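Local coordinates for protein Esterase/lipase (PDB 4N5I) that probably hydrolyses ester bonds of lipid-like substrates as an alpha/beta-hydrolase esterase or lipase, here with a phosphinate ligand bound, at residues Lys10-Trp15 with Gly76-Asp81; Ala181-Val186 with Lys277-Val282. The protein carries 1 engineered substitution. One frame throughout, in Å; residues are numbered along the deposited sequence.

Contact 1: residues Lys10-Trp15 with Gly76-Asp81; sequences KVQASW and GWFYGD. With 2HD ((2R)-2,3-dibutoxypropyl (R)-octylphosphinate), chain B.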
loop_
_atom_site.group_PDB
_atom_site.type_symbol
_atom_site.label_atom_id
_atom_site.label_comp_id
_atom_site.label_asym_id
_atom_site.label_seq_id
_atom_site.Cartn_x
_atom_site.Cartn_y
_atom_site.Cartn_z
ATOM N N LYS A 10 -4.609 -24.823 2.583
ATOM C CA LYS A 10 -5.820 -24.189 2.045
ATOM C C LYS A 10 -5.652 -22.694 1.669
ATOM O O LYS A 10 -6.110 -22.240 0.608
ATOM C CB LYS A 10 -6.983 -24.329 3.030
ATOM C CG LYS A 10 -7.882 -25.505 2.696
ATOM C CD LYS A 10 -8.930 -25.765 3.778
ATOM C CE LYS A 10 -10.016 -24.739 3.645
ATOM N NZ LYS A 10 -11.091 -25.222 2.696
ATOM N N VAL A 11 -4.987 -21.961 2.563
ATOM C CA VAL A 11 -4.625 -20.568 2.325
ATOM C C VAL A 11 -3.773 -20.468 1.047
ATOM O O VAL A 11 -4.072 -19.692 0.116
ATOM C CB VAL A 11 -3.865 -20.028 3.567
ATOM C CG1 VAL A 11 -3.106 -18.746 3.254
ATOM C CG2 VAL A 11 -4.861 -19.788 4.689
ATOM N N GLN A 12 -2.753 -21.302 0.985
ATOM C CA GLN A 12 -1.835 -21.274 -0.147
ATOM C C GLN A 12 -2.500 -21.653 -1.483
ATOM O O GLN A 12 -2.204 -21.059 -2.527
ATOM C CB GLN A 12 -0.607 -22.128 0.149
ATOM C CG GLN A 12 0.231 -21.611 1.326
ATOM C CD GLN A 12 1.032 -20.330 1.009
ATOM O OE1 GLN A 12 0.762 -19.614 0.024
ATOM N NE2 GLN A 12 2.039 -20.057 1.836
ATOM N N ALA A 13 -3.431 -22.591 -1.449
ATOM C CA ALA A 13 -4.133 -22.976 -2.691
ATOM C C ALA A 13 -5.039 -21.836 -3.160
ATOM O O ALA A 13 -5.250 -21.620 -4.369
ATOM C CB ALA A 13 -4.890 -24.284 -2.483
ATOM N N SER A 14 -5.584 -21.060 -2.231
ATOM C CA SER A 14 -6.375 -19.917 -2.690
ATOM C C SER A 14 -5.453 -18.861 -3.369
ATOM O O SER A 14 -5.792 -18.345 -4.444
ATOM C CB SER A 14 -7.337 -19.365 -1.656
ATOM O OG SER A 14 -6.904 -18.192 -1.092
ATOM N N TRP A 15 -4.288 -18.590 -2.793
ATOM C CA TRP A 15 -3.327 -17.702 -3.459
ATOM C C TRP A 15 -2.768 -18.274 -4.770
ATOM O O TRP A 15 -2.417 -17.495 -5.663
ATOM C CB TRP A 15 -2.240 -17.200 -2.484
ATOM C CG TRP A 15 -2.905 -16.403 -1.371
ATOM C CD1 TRP A 15 -3.038 -16.776 -0.077
ATOM C CD2 TRP A 15 -3.609 -15.153 -1.502
ATOM N NE1 TRP A 15 -3.809 -15.844 0.615
ATOM C CE2 TRP A 15 -4.145 -14.832 -0.229
ATOM C CE3 TRP A 15 -3.844 -14.274 -2.577
ATOM C CZ2 TRP A 15 -4.923 -13.689 -0.006
ATOM C CZ3 TRP A 15 -4.587 -13.128 -2.364
ATOM C CH2 TRP A 15 -5.127 -12.841 -1.086
ATOM N N GLY A 76 -3.141 -10.320 0.786
ATOM C CA GLY A 76 -3.424 -11.004 2.061
ATOM C C GLY A 76 -2.236 -11.341 2.920
ATOM O O GLY A 76 -2.311 -12.267 3.730
ATOM N N TRP A 77 -1.133 -10.586 2.760
ATOM C CA TRP A 77 0.105 -10.809 3.549
ATOM C C TRP A 77 0.803 -12.109 3.282
ATOM O O TRP A 77 1.967 -12.289 3.725
ATOM C CB TRP A 77 -0.145 -10.700 5.075
ATOM C CG TRP A 77 -0.889 -9.435 5.526
ATOM C CD1 TRP A 77 -0.328 -8.217 5.772
ATOM C CD2 TRP A 77 -2.295 -9.300 5.835
ATOM N NE1 TRP A 77 -1.311 -7.306 6.128
ATOM C CE2 TRP A 77 -2.515 -7.958 6.208
ATOM C CE3 TRP A 77 -3.413 -10.182 5.789
ATOM C CZ2 TRP A 77 -3.797 -7.472 6.591
ATOM C CZ3 TRP A 77 -4.665 -9.700 6.126
ATOM C CH2 TRP A 77 -4.864 -8.360 6.528
ATOM N N PHE A 78 0.147 -12.993 2.509
ATOM C CA PHE A 78 0.711 -14.323 2.175
ATOM C C PHE A 78 1.236 -14.393 0.735
ATOM O O PHE A 78 1.889 -15.367 0.301
ATOM C CB PHE A 78 -0.376 -15.409 2.342
ATOM C CG PHE A 78 -0.563 -15.903 3.739
ATOM C CD1 PHE A 78 -1.462 -15.303 4.602
ATOM C CD2 PHE A 78 0.098 -17.027 4.168
ATOM C CE1 PHE A 78 -1.662 -15.809 5.880
ATOM C CE2 PHE A 78 -0.054 -17.518 5.481
ATOM C CZ PHE A 78 -0.955 -16.914 6.319
ATOM N N TYR A 79 0.929 -13.372 -0.056
ATOM C CA TYR A 79 1.147 -13.498 -1.515
ATOM C C TYR A 79 1.647 -12.180 -2.148
ATOM O O TYR A 79 1.296 -11.060 -1.700
ATOM C CB TYR A 79 -0.168 -13.966 -2.217
ATOM C CG TYR A 79 -0.257 -13.750 -3.726
ATOM C CD1 TYR A 79 -0.941 -12.653 -4.253
ATOM C CD2 TYR A 79 0.313 -14.647 -4.616
ATOM C CE1 TYR A 79 -1.031 -12.431 -5.623
ATOM C CE2 TYR A 79 0.275 -14.447 -5.984
ATOM C CZ TYR A 79 -0.399 -13.335 -6.505
ATOM O OH TYR A 79 -0.441 -13.142 -7.892
ATOM N N GLY A 80 2.423 -12.318 -3.215
ATOM C CA GLY A 80 2.795 -11.183 -4.075
ATOM C C GLY A 80 4.270 -10.947 -3.984
ATOM O O GLY A 80 4.971 -11.626 -3.209
ATOM N N ASP A 81 4.749 -10.028 -4.798
ATOM C CA ASP A 81 6.161 -9.601 -4.841
ATOM C C ASP A 81 6.222 -8.210 -5.538
ATOM O O ASP A 81 5.188 -7.621 -5.855
ATOM C CB ASP A 81 6.999 -10.649 -5.591
ATOM C CG ASP A 81 6.516 -10.891 -6.987
ATOM O OD1 ASP A 81 6.004 -9.930 -7.614
ATOM O OD2 ASP A 81 6.583 -12.092 -7.426
HETATM O O20 2HD B . -4.700 -8.220 0.097
HETATM P P9 2HD B . -6.249 -8.182 0.073
HETATM C C8 2HD B . -7.031 -8.574 1.650
HETATM C C7 2HD B . -7.107 -10.057 1.865
HETATM C C6 2HD B . -7.286 -10.326 3.383
HETATM C C5 2HD B . -7.729 -11.764 3.488
HETATM C C4 2HD B . -8.414 -12.024 4.805
HETATM C C3 2HD B . -8.668 -13.516 4.803
HETATM C C2 2HD B . -9.837 -13.942 5.694
HETATM C C1 2HD B . -10.044 -15.442 5.577
HETATM O O10 2HD B . -6.639 -9.079 -1.146
HETATM C C11 2HD B . -7.845 -8.666 -1.751
HETATM C C12 2HD B . -8.669 -9.788 -2.375
HETATM O O21 2HD B . -9.146 -10.685 -1.352
HETATM C C22 2HD B . -8.475 -11.938 -1.146
HETATM C C23 2HD B . -9.456 -13.106 -1.186
HETATM C C24 2HD B . -8.724 -14.407 -0.836
HETATM C C25 2HD B . -8.887 -14.825 0.609
HETATM C C13 2HD B . -7.835 -10.395 -3.509
HETATM O O14 2HD B . -7.695 -9.373 -4.487
HETATM C C15 2HD B . -7.052 -9.819 -5.679
HETATM C C16 2HD B . -5.544 -9.988 -5.472
HETATM C C17 2HD B . -4.932 -8.840 -4.671
HETATM C C18 2HD B . -3.438 -9.043 -4.597
HETATM O O HOH W 1 3.189 -17.302 1.687
HETATM O O HOH W 2 1.432 -17.368 -1.331
#
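Trp15 lays its indole against the loop 76-81 and touches three of its residues. Tyr79 CB sits 3.3 Å above the indole plane, off toward the rim, and its nearest atom there is Trp15 CE3 at 3.7 Å. The first torsion of Tyr79 sets CG anti to the backbone N (chi1 162°), which carries the phenol past the indole. The Trp15 six-membered ring and the Tyr79 ring are nearly parallel (11°), but so offset, 5.6 Å between centroids, that little of one lies over the other. Phe78 CB meets Trp15 CD1 at 3.8 Å. At the far end of the indole, CZ2 lies beside Gly76 CA; a side chain on Gly76 would run into it. The Phe78 ring packs one turn earlier on the helix, where Val11 CG1 stands over its centre in a CH-pi contact, 3.8 Å from the centroid. Trp15 NE1 bonds to Tyr206 OH of helix 200-211. Two waters bridge Gln12 to Phe78 O, one at NE2 (3.0 Å) and one at OE1. Trp15 CH2 also lies 3.5 Å from C22 of one butoxy chain of the ligand. With an alanine here, a gap would probably open between Phe78, Tyr79 and Gly76, and that butoxy chain would lose its apolar wall. Gly76 N gives O20 of the phosphinate a 2.7 Å hydrogen bond, consistent with an oxyanion hole completed by Gly75 N and Ala147 N. No direct hydrogen bond joins 10-15 to 76-81; apolar packing and bridging water carry this part, and two turns on, Asp22 OD2 of the same helix bonds Tyr79 OH.

Contact 2: residues Ala181-Val186 with Lys277-Val282; sequences ALVCPV and KHVFNV. With 2HD ((2R)-2,3-dibutoxypropyl (R)-octylphosphinate), chain B.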
loop_
_atom_site.group_PDB
_atom_site.type_symbol
_atom_site.label_atom_id
_atom_site.label_comp_id
_atom_site.label_asym_id
_atom_site.label_seq_id
_atom_site.Cartn_x
_atom_site.Cartn_y
_atom_site.Cartn_z
ATOM N N ALA A 181 -2.842 7.096 0.502
ATOM C CA ALA A 181 -4.029 6.644 -0.238
ATOM C C ALA A 181 -4.138 5.152 -0.083
ATOM O O ALA A 181 -3.239 4.415 -0.461
ATOM C CB ALA A 181 -3.928 7.052 -1.727
ATOM N N LEU A 182 -5.262 4.710 0.453
ATOM C CA LEU A 182 -5.544 3.318 0.727
ATOM C C LEU A 182 -6.580 2.834 -0.238
ATOM O O LEU A 182 -7.661 3.444 -0.326
ATOM C CB LEU A 182 -6.123 3.193 2.164
ATOM C CG LEU A 182 -5.273 3.893 3.205
ATOM C CD1 LEU A 182 -5.790 3.659 4.627
ATOM C CD2 LEU A 182 -3.847 3.342 3.149
ATOM N N VAL A 183 -6.281 1.733 -0.921
ATOM C CA VAL A 183 -7.195 1.205 -1.915
ATOM C C VAL A 183 -7.754 -0.104 -1.394
ATOM O O VAL A 183 -7.016 -1.078 -1.175
ATOM C CB VAL A 183 -6.507 0.989 -3.274
ATOM C CG1 VAL A 183 -7.424 0.246 -4.212
ATOM C CG2 VAL A 183 -6.103 2.304 -3.890
ATOM N N CYS A 184 -9.077 -0.122 -1.204
ATOM C CA CYS A 184 -9.807 -1.215 -0.572
ATOM C C CYS A 184 -9.034 -1.855 0.616
ATOM O O CYS A 184 -8.810 -3.080 0.672
ATOM C CB CYS A 184 -10.166 -2.304 -1.585
ATOM S SG CYS A 184 -11.050 -1.745 -3.029
ATOM N N PRO A 185 -8.629 -1.025 1.551
ATOM C CA PRO A 185 -7.818 -1.533 2.617
ATOM C C PRO A 185 -8.566 -2.506 3.521
ATOM O O PRO A 185 -9.772 -2.390 3.665
ATOM C CB PRO A 185 -7.526 -0.265 3.439
ATOM C CG PRO A 185 -8.735 0.562 3.271
ATOM C CD PRO A 185 -9.007 0.400 1.797
ATOM N N VAL A 186 -7.790 -3.388 4.145
ATOM C CA VAL A 186 -8.230 -4.244 5.262
ATOM C C VAL A 186 -7.454 -3.813 6.490
ATOM O O VAL A 186 -6.625 -4.543 6.976
ATOM C CB VAL A 186 -8.044 -5.736 4.942
ATOM C CG1 VAL A 186 -8.563 -6.624 6.067
ATOM C CG2 VAL A 186 -8.895 -6.078 3.745
ATOM N N LYS A 277 -14.680 -4.240 -8.746
ATOM C CA LYS A 277 -14.544 -5.097 -7.588
ATOM C C LYS A 277 -13.243 -4.757 -6.937
ATOM O O LYS A 277 -12.709 -3.613 -7.141
ATOM C CB LYS A 277 -14.800 -6.584 -7.868
ATOM C CG LYS A 277 -14.204 -7.113 -9.137
ATOM C CD LYS A 277 -12.739 -7.406 -9.023
ATOM C CE LYS A 277 -12.287 -8.144 -10.264
ATOM N NZ LYS A 277 -12.188 -7.113 -11.368
ATOM N N HIS A 278 -12.809 -5.664 -6.077
ATOM C CA HIS A 278 -11.684 -5.408 -5.215
ATOM C C HIS A 278 -10.430 -5.051 -6.035
ATOM O O HIS A 278 -10.073 -5.687 -7.059
ATOM C CB HIS A 278 -11.448 -6.556 -4.179
ATOM C CG HIS A 278 -11.256 -7.918 -4.776
ATOM N ND1 HIS A 278 -12.030 -9.002 -4.406
ATOM C CD2 HIS A 278 -10.399 -8.373 -5.720
ATOM C CE1 HIS A 278 -11.650 -10.066 -5.084
ATOM N NE2 HIS A 278 -10.650 -9.716 -5.879
ATOM N N VAL A 279 -9.785 -4.011 -5.564
ATOM C CA VAL A 279 -8.618 -3.406 -6.159
ATOM C C VAL A 279 -8.689 -3.240 -7.690
ATOM O O VAL A 279 -7.671 -3.325 -8.339
ATOM C CB VAL A 279 -7.309 -3.994 -5.573
ATOM C CG1 VAL A 279 -7.392 -4.020 -4.041
ATOM C CG2 VAL A 279 -7.032 -5.383 -6.028
ATOM N N PHE A 280 -9.867 -2.961 -8.269
ATOM C CA PHE A 280 -10.015 -2.872 -9.757
ATOM C C PHE A 280 -9.044 -1.843 -10.378
ATOM O O PHE A 280 -8.510 -2.026 -11.459
ATOM C CB PHE A 280 -11.461 -2.611 -10.213
ATOM C CG PHE A 280 -11.890 -1.189 -10.032
ATOM C CD1 PHE A 280 -11.530 -0.226 -10.955
ATOM C CD2 PHE A 280 -12.557 -0.782 -8.900
ATOM C CE1 PHE A 280 -11.867 1.100 -10.760
ATOM C CE2 PHE A 280 -12.863 0.554 -8.705
ATOM C CZ PHE A 280 -12.541 1.483 -9.669
ATOM N N ASN A 281 -8.829 -0.726 -9.688
ATOM C CA ASN A 281 -7.986 0.335 -10.250
ATOM C C ASN A 281 -6.479 0.025 -10.232
ATOM O O ASN A 281 -5.715 0.642 -10.950
ATOM C CB ASN A 281 -8.308 1.656 -9.581
ATOM C CG ASN A 281 -8.009 1.627 -8.082
ATOM O OD1 ASN A 281 -8.681 0.910 -7.322
ATOM N ND2 ASN A 281 -6.978 2.351 -7.672
ATOM N N VAL A 282 -6.086 -0.982 -9.488
ATOM C CA VAL A 282 -4.704 -1.505 -9.490
ATOM C C VAL A 282 -4.572 -2.626 -10.517
ATOM O O VAL A 282 -3.589 -2.739 -11.236
ATOM C CB VAL A 282 -4.339 -2.055 -8.097
ATOM C CG1 VAL A 282 -2.957 -2.647 -8.040
ATOM C CG2 VAL A 282 -4.420 -0.956 -7.058
HETATM O O20 2HD B . -4.700 -8.220 0.097
HETATM P P9 2HD B . -6.249 -8.182 0.073
HETATM C C8 2HD B . -7.031 -8.574 1.650
HETATM C C7 2HD B . -7.107 -10.057 1.865
HETATM C C6 2HD B . -7.286 -10.326 3.383
HETATM C C5 2HD B . -7.729 -11.764 3.488
HETATM C C4 2HD B . -8.414 -12.024 4.805
HETATM C C3 2HD B . -8.668 -13.516 4.803
HETATM C C2 2HD B . -9.837 -13.942 5.694
HETATM C C1 2HD B . -10.044 -15.442 5.577
HETATM O O10 2HD B . -6.639 -9.079 -1.146
HETATM C C11 2HD B . -7.845 -8.666 -1.751
HETATM C C12 2HD B . -8.669 -9.788 -2.375
HETATM O O21 2HD B . -9.146 -10.685 -1.352
HETATM C C22 2HD B . -8.475 -11.938 -1.146
HETATM C C23 2HD B . -9.456 -13.106 -1.186
HETATM C C24 2HD B . -8.724 -14.407 -0.836
HETATM C C25 2HD B . -8.887 -14.825 0.609
HETATM C C13 2HD B . -7.835 -10.395 -3.509
HETATM O O14 2HD B . -7.695 -9.373 -4.487
HETATM C C15 2HD B . -7.052 -9.819 -5.679
HETATM C C16 2HD B . -5.544 -9.988 -5.472
HETATM C C17 2HD B . -4.932 -8.840 -4.671
HETATM C C18 2HD B . -3.438 -9.043 -4.597
#
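Val279 N points its N-H at Cys184 SG, 3.6 Å away at an N-H...S angle of 159°. The bond is weak but fairly straight. It is the one hydrogen bond between 181-186 and 277-282. Val279 is the N-cap residue of helix 280-283, so the sulfur meets the chain just where the helix starts. The Cys184 torsion (chi1 -54°) leaves SG anti to the carbonyl carbon and turned to this N-H. Its CB packs on Val279 CG1 at 4.1 Å. Val183 CG1 packs among Val279, Asn281 and Val282. Asn281 OD1 is 3.4 Å from it, the two side chains coming from opposite directions. Its apolar partners are Val279 CG1 and Val282 CG2, both at 4.3 Å. Asn281 holds CG in the crowded position between backbone N and carbonyl carbon (chi1 62°), which brings its amide to Val183. The amide nitrogen ND2 bonds to Asn294 OD1, and this probably helps set which way the amide is turned. In the conformer modelled here, His278 turns its ring to the ligand: C12 stands 3.8 Å above the plane, over the centre. Lys277 CD lies on the opposite face, and His278 ND1 bonds to Ser244 OG. His278 follows strand 263-268 and touches Asp243, which is consistent with a Ser146-Asp243-His278 triad as in alpha/beta-hydrolases. Val183 ends strand 179-183, which runs parallel between strands 140-145 and 235-240. Its backbone bonds to Gly144 and Ser146 and its side chain touches Ile238, while helix 288-311 packs behind Asn281.

Contact 1 and contact 2 lie in series along the chain, and their centres are about 17 Å apart. They meet on the bound phosphinate. The loop 76-81 of contact 1 supplies part of the probable oxyanion hole, while the turn 277-282 of contact 2 brings the probable catalytic histidine to the glycerol part of the ligand. The octyl chain runs along both: Trp77 CZ3 is 3.8 Å from its C6, and Val186 CG2 is 3.8 Å from its C8. Here the two contacts also touch directly, with Trp77 CZ2 packed 4.1 Å from Val186 O. Together they line the ligand pocket, probably the acyl-binding site, at the C-terminal end of the parallel strands.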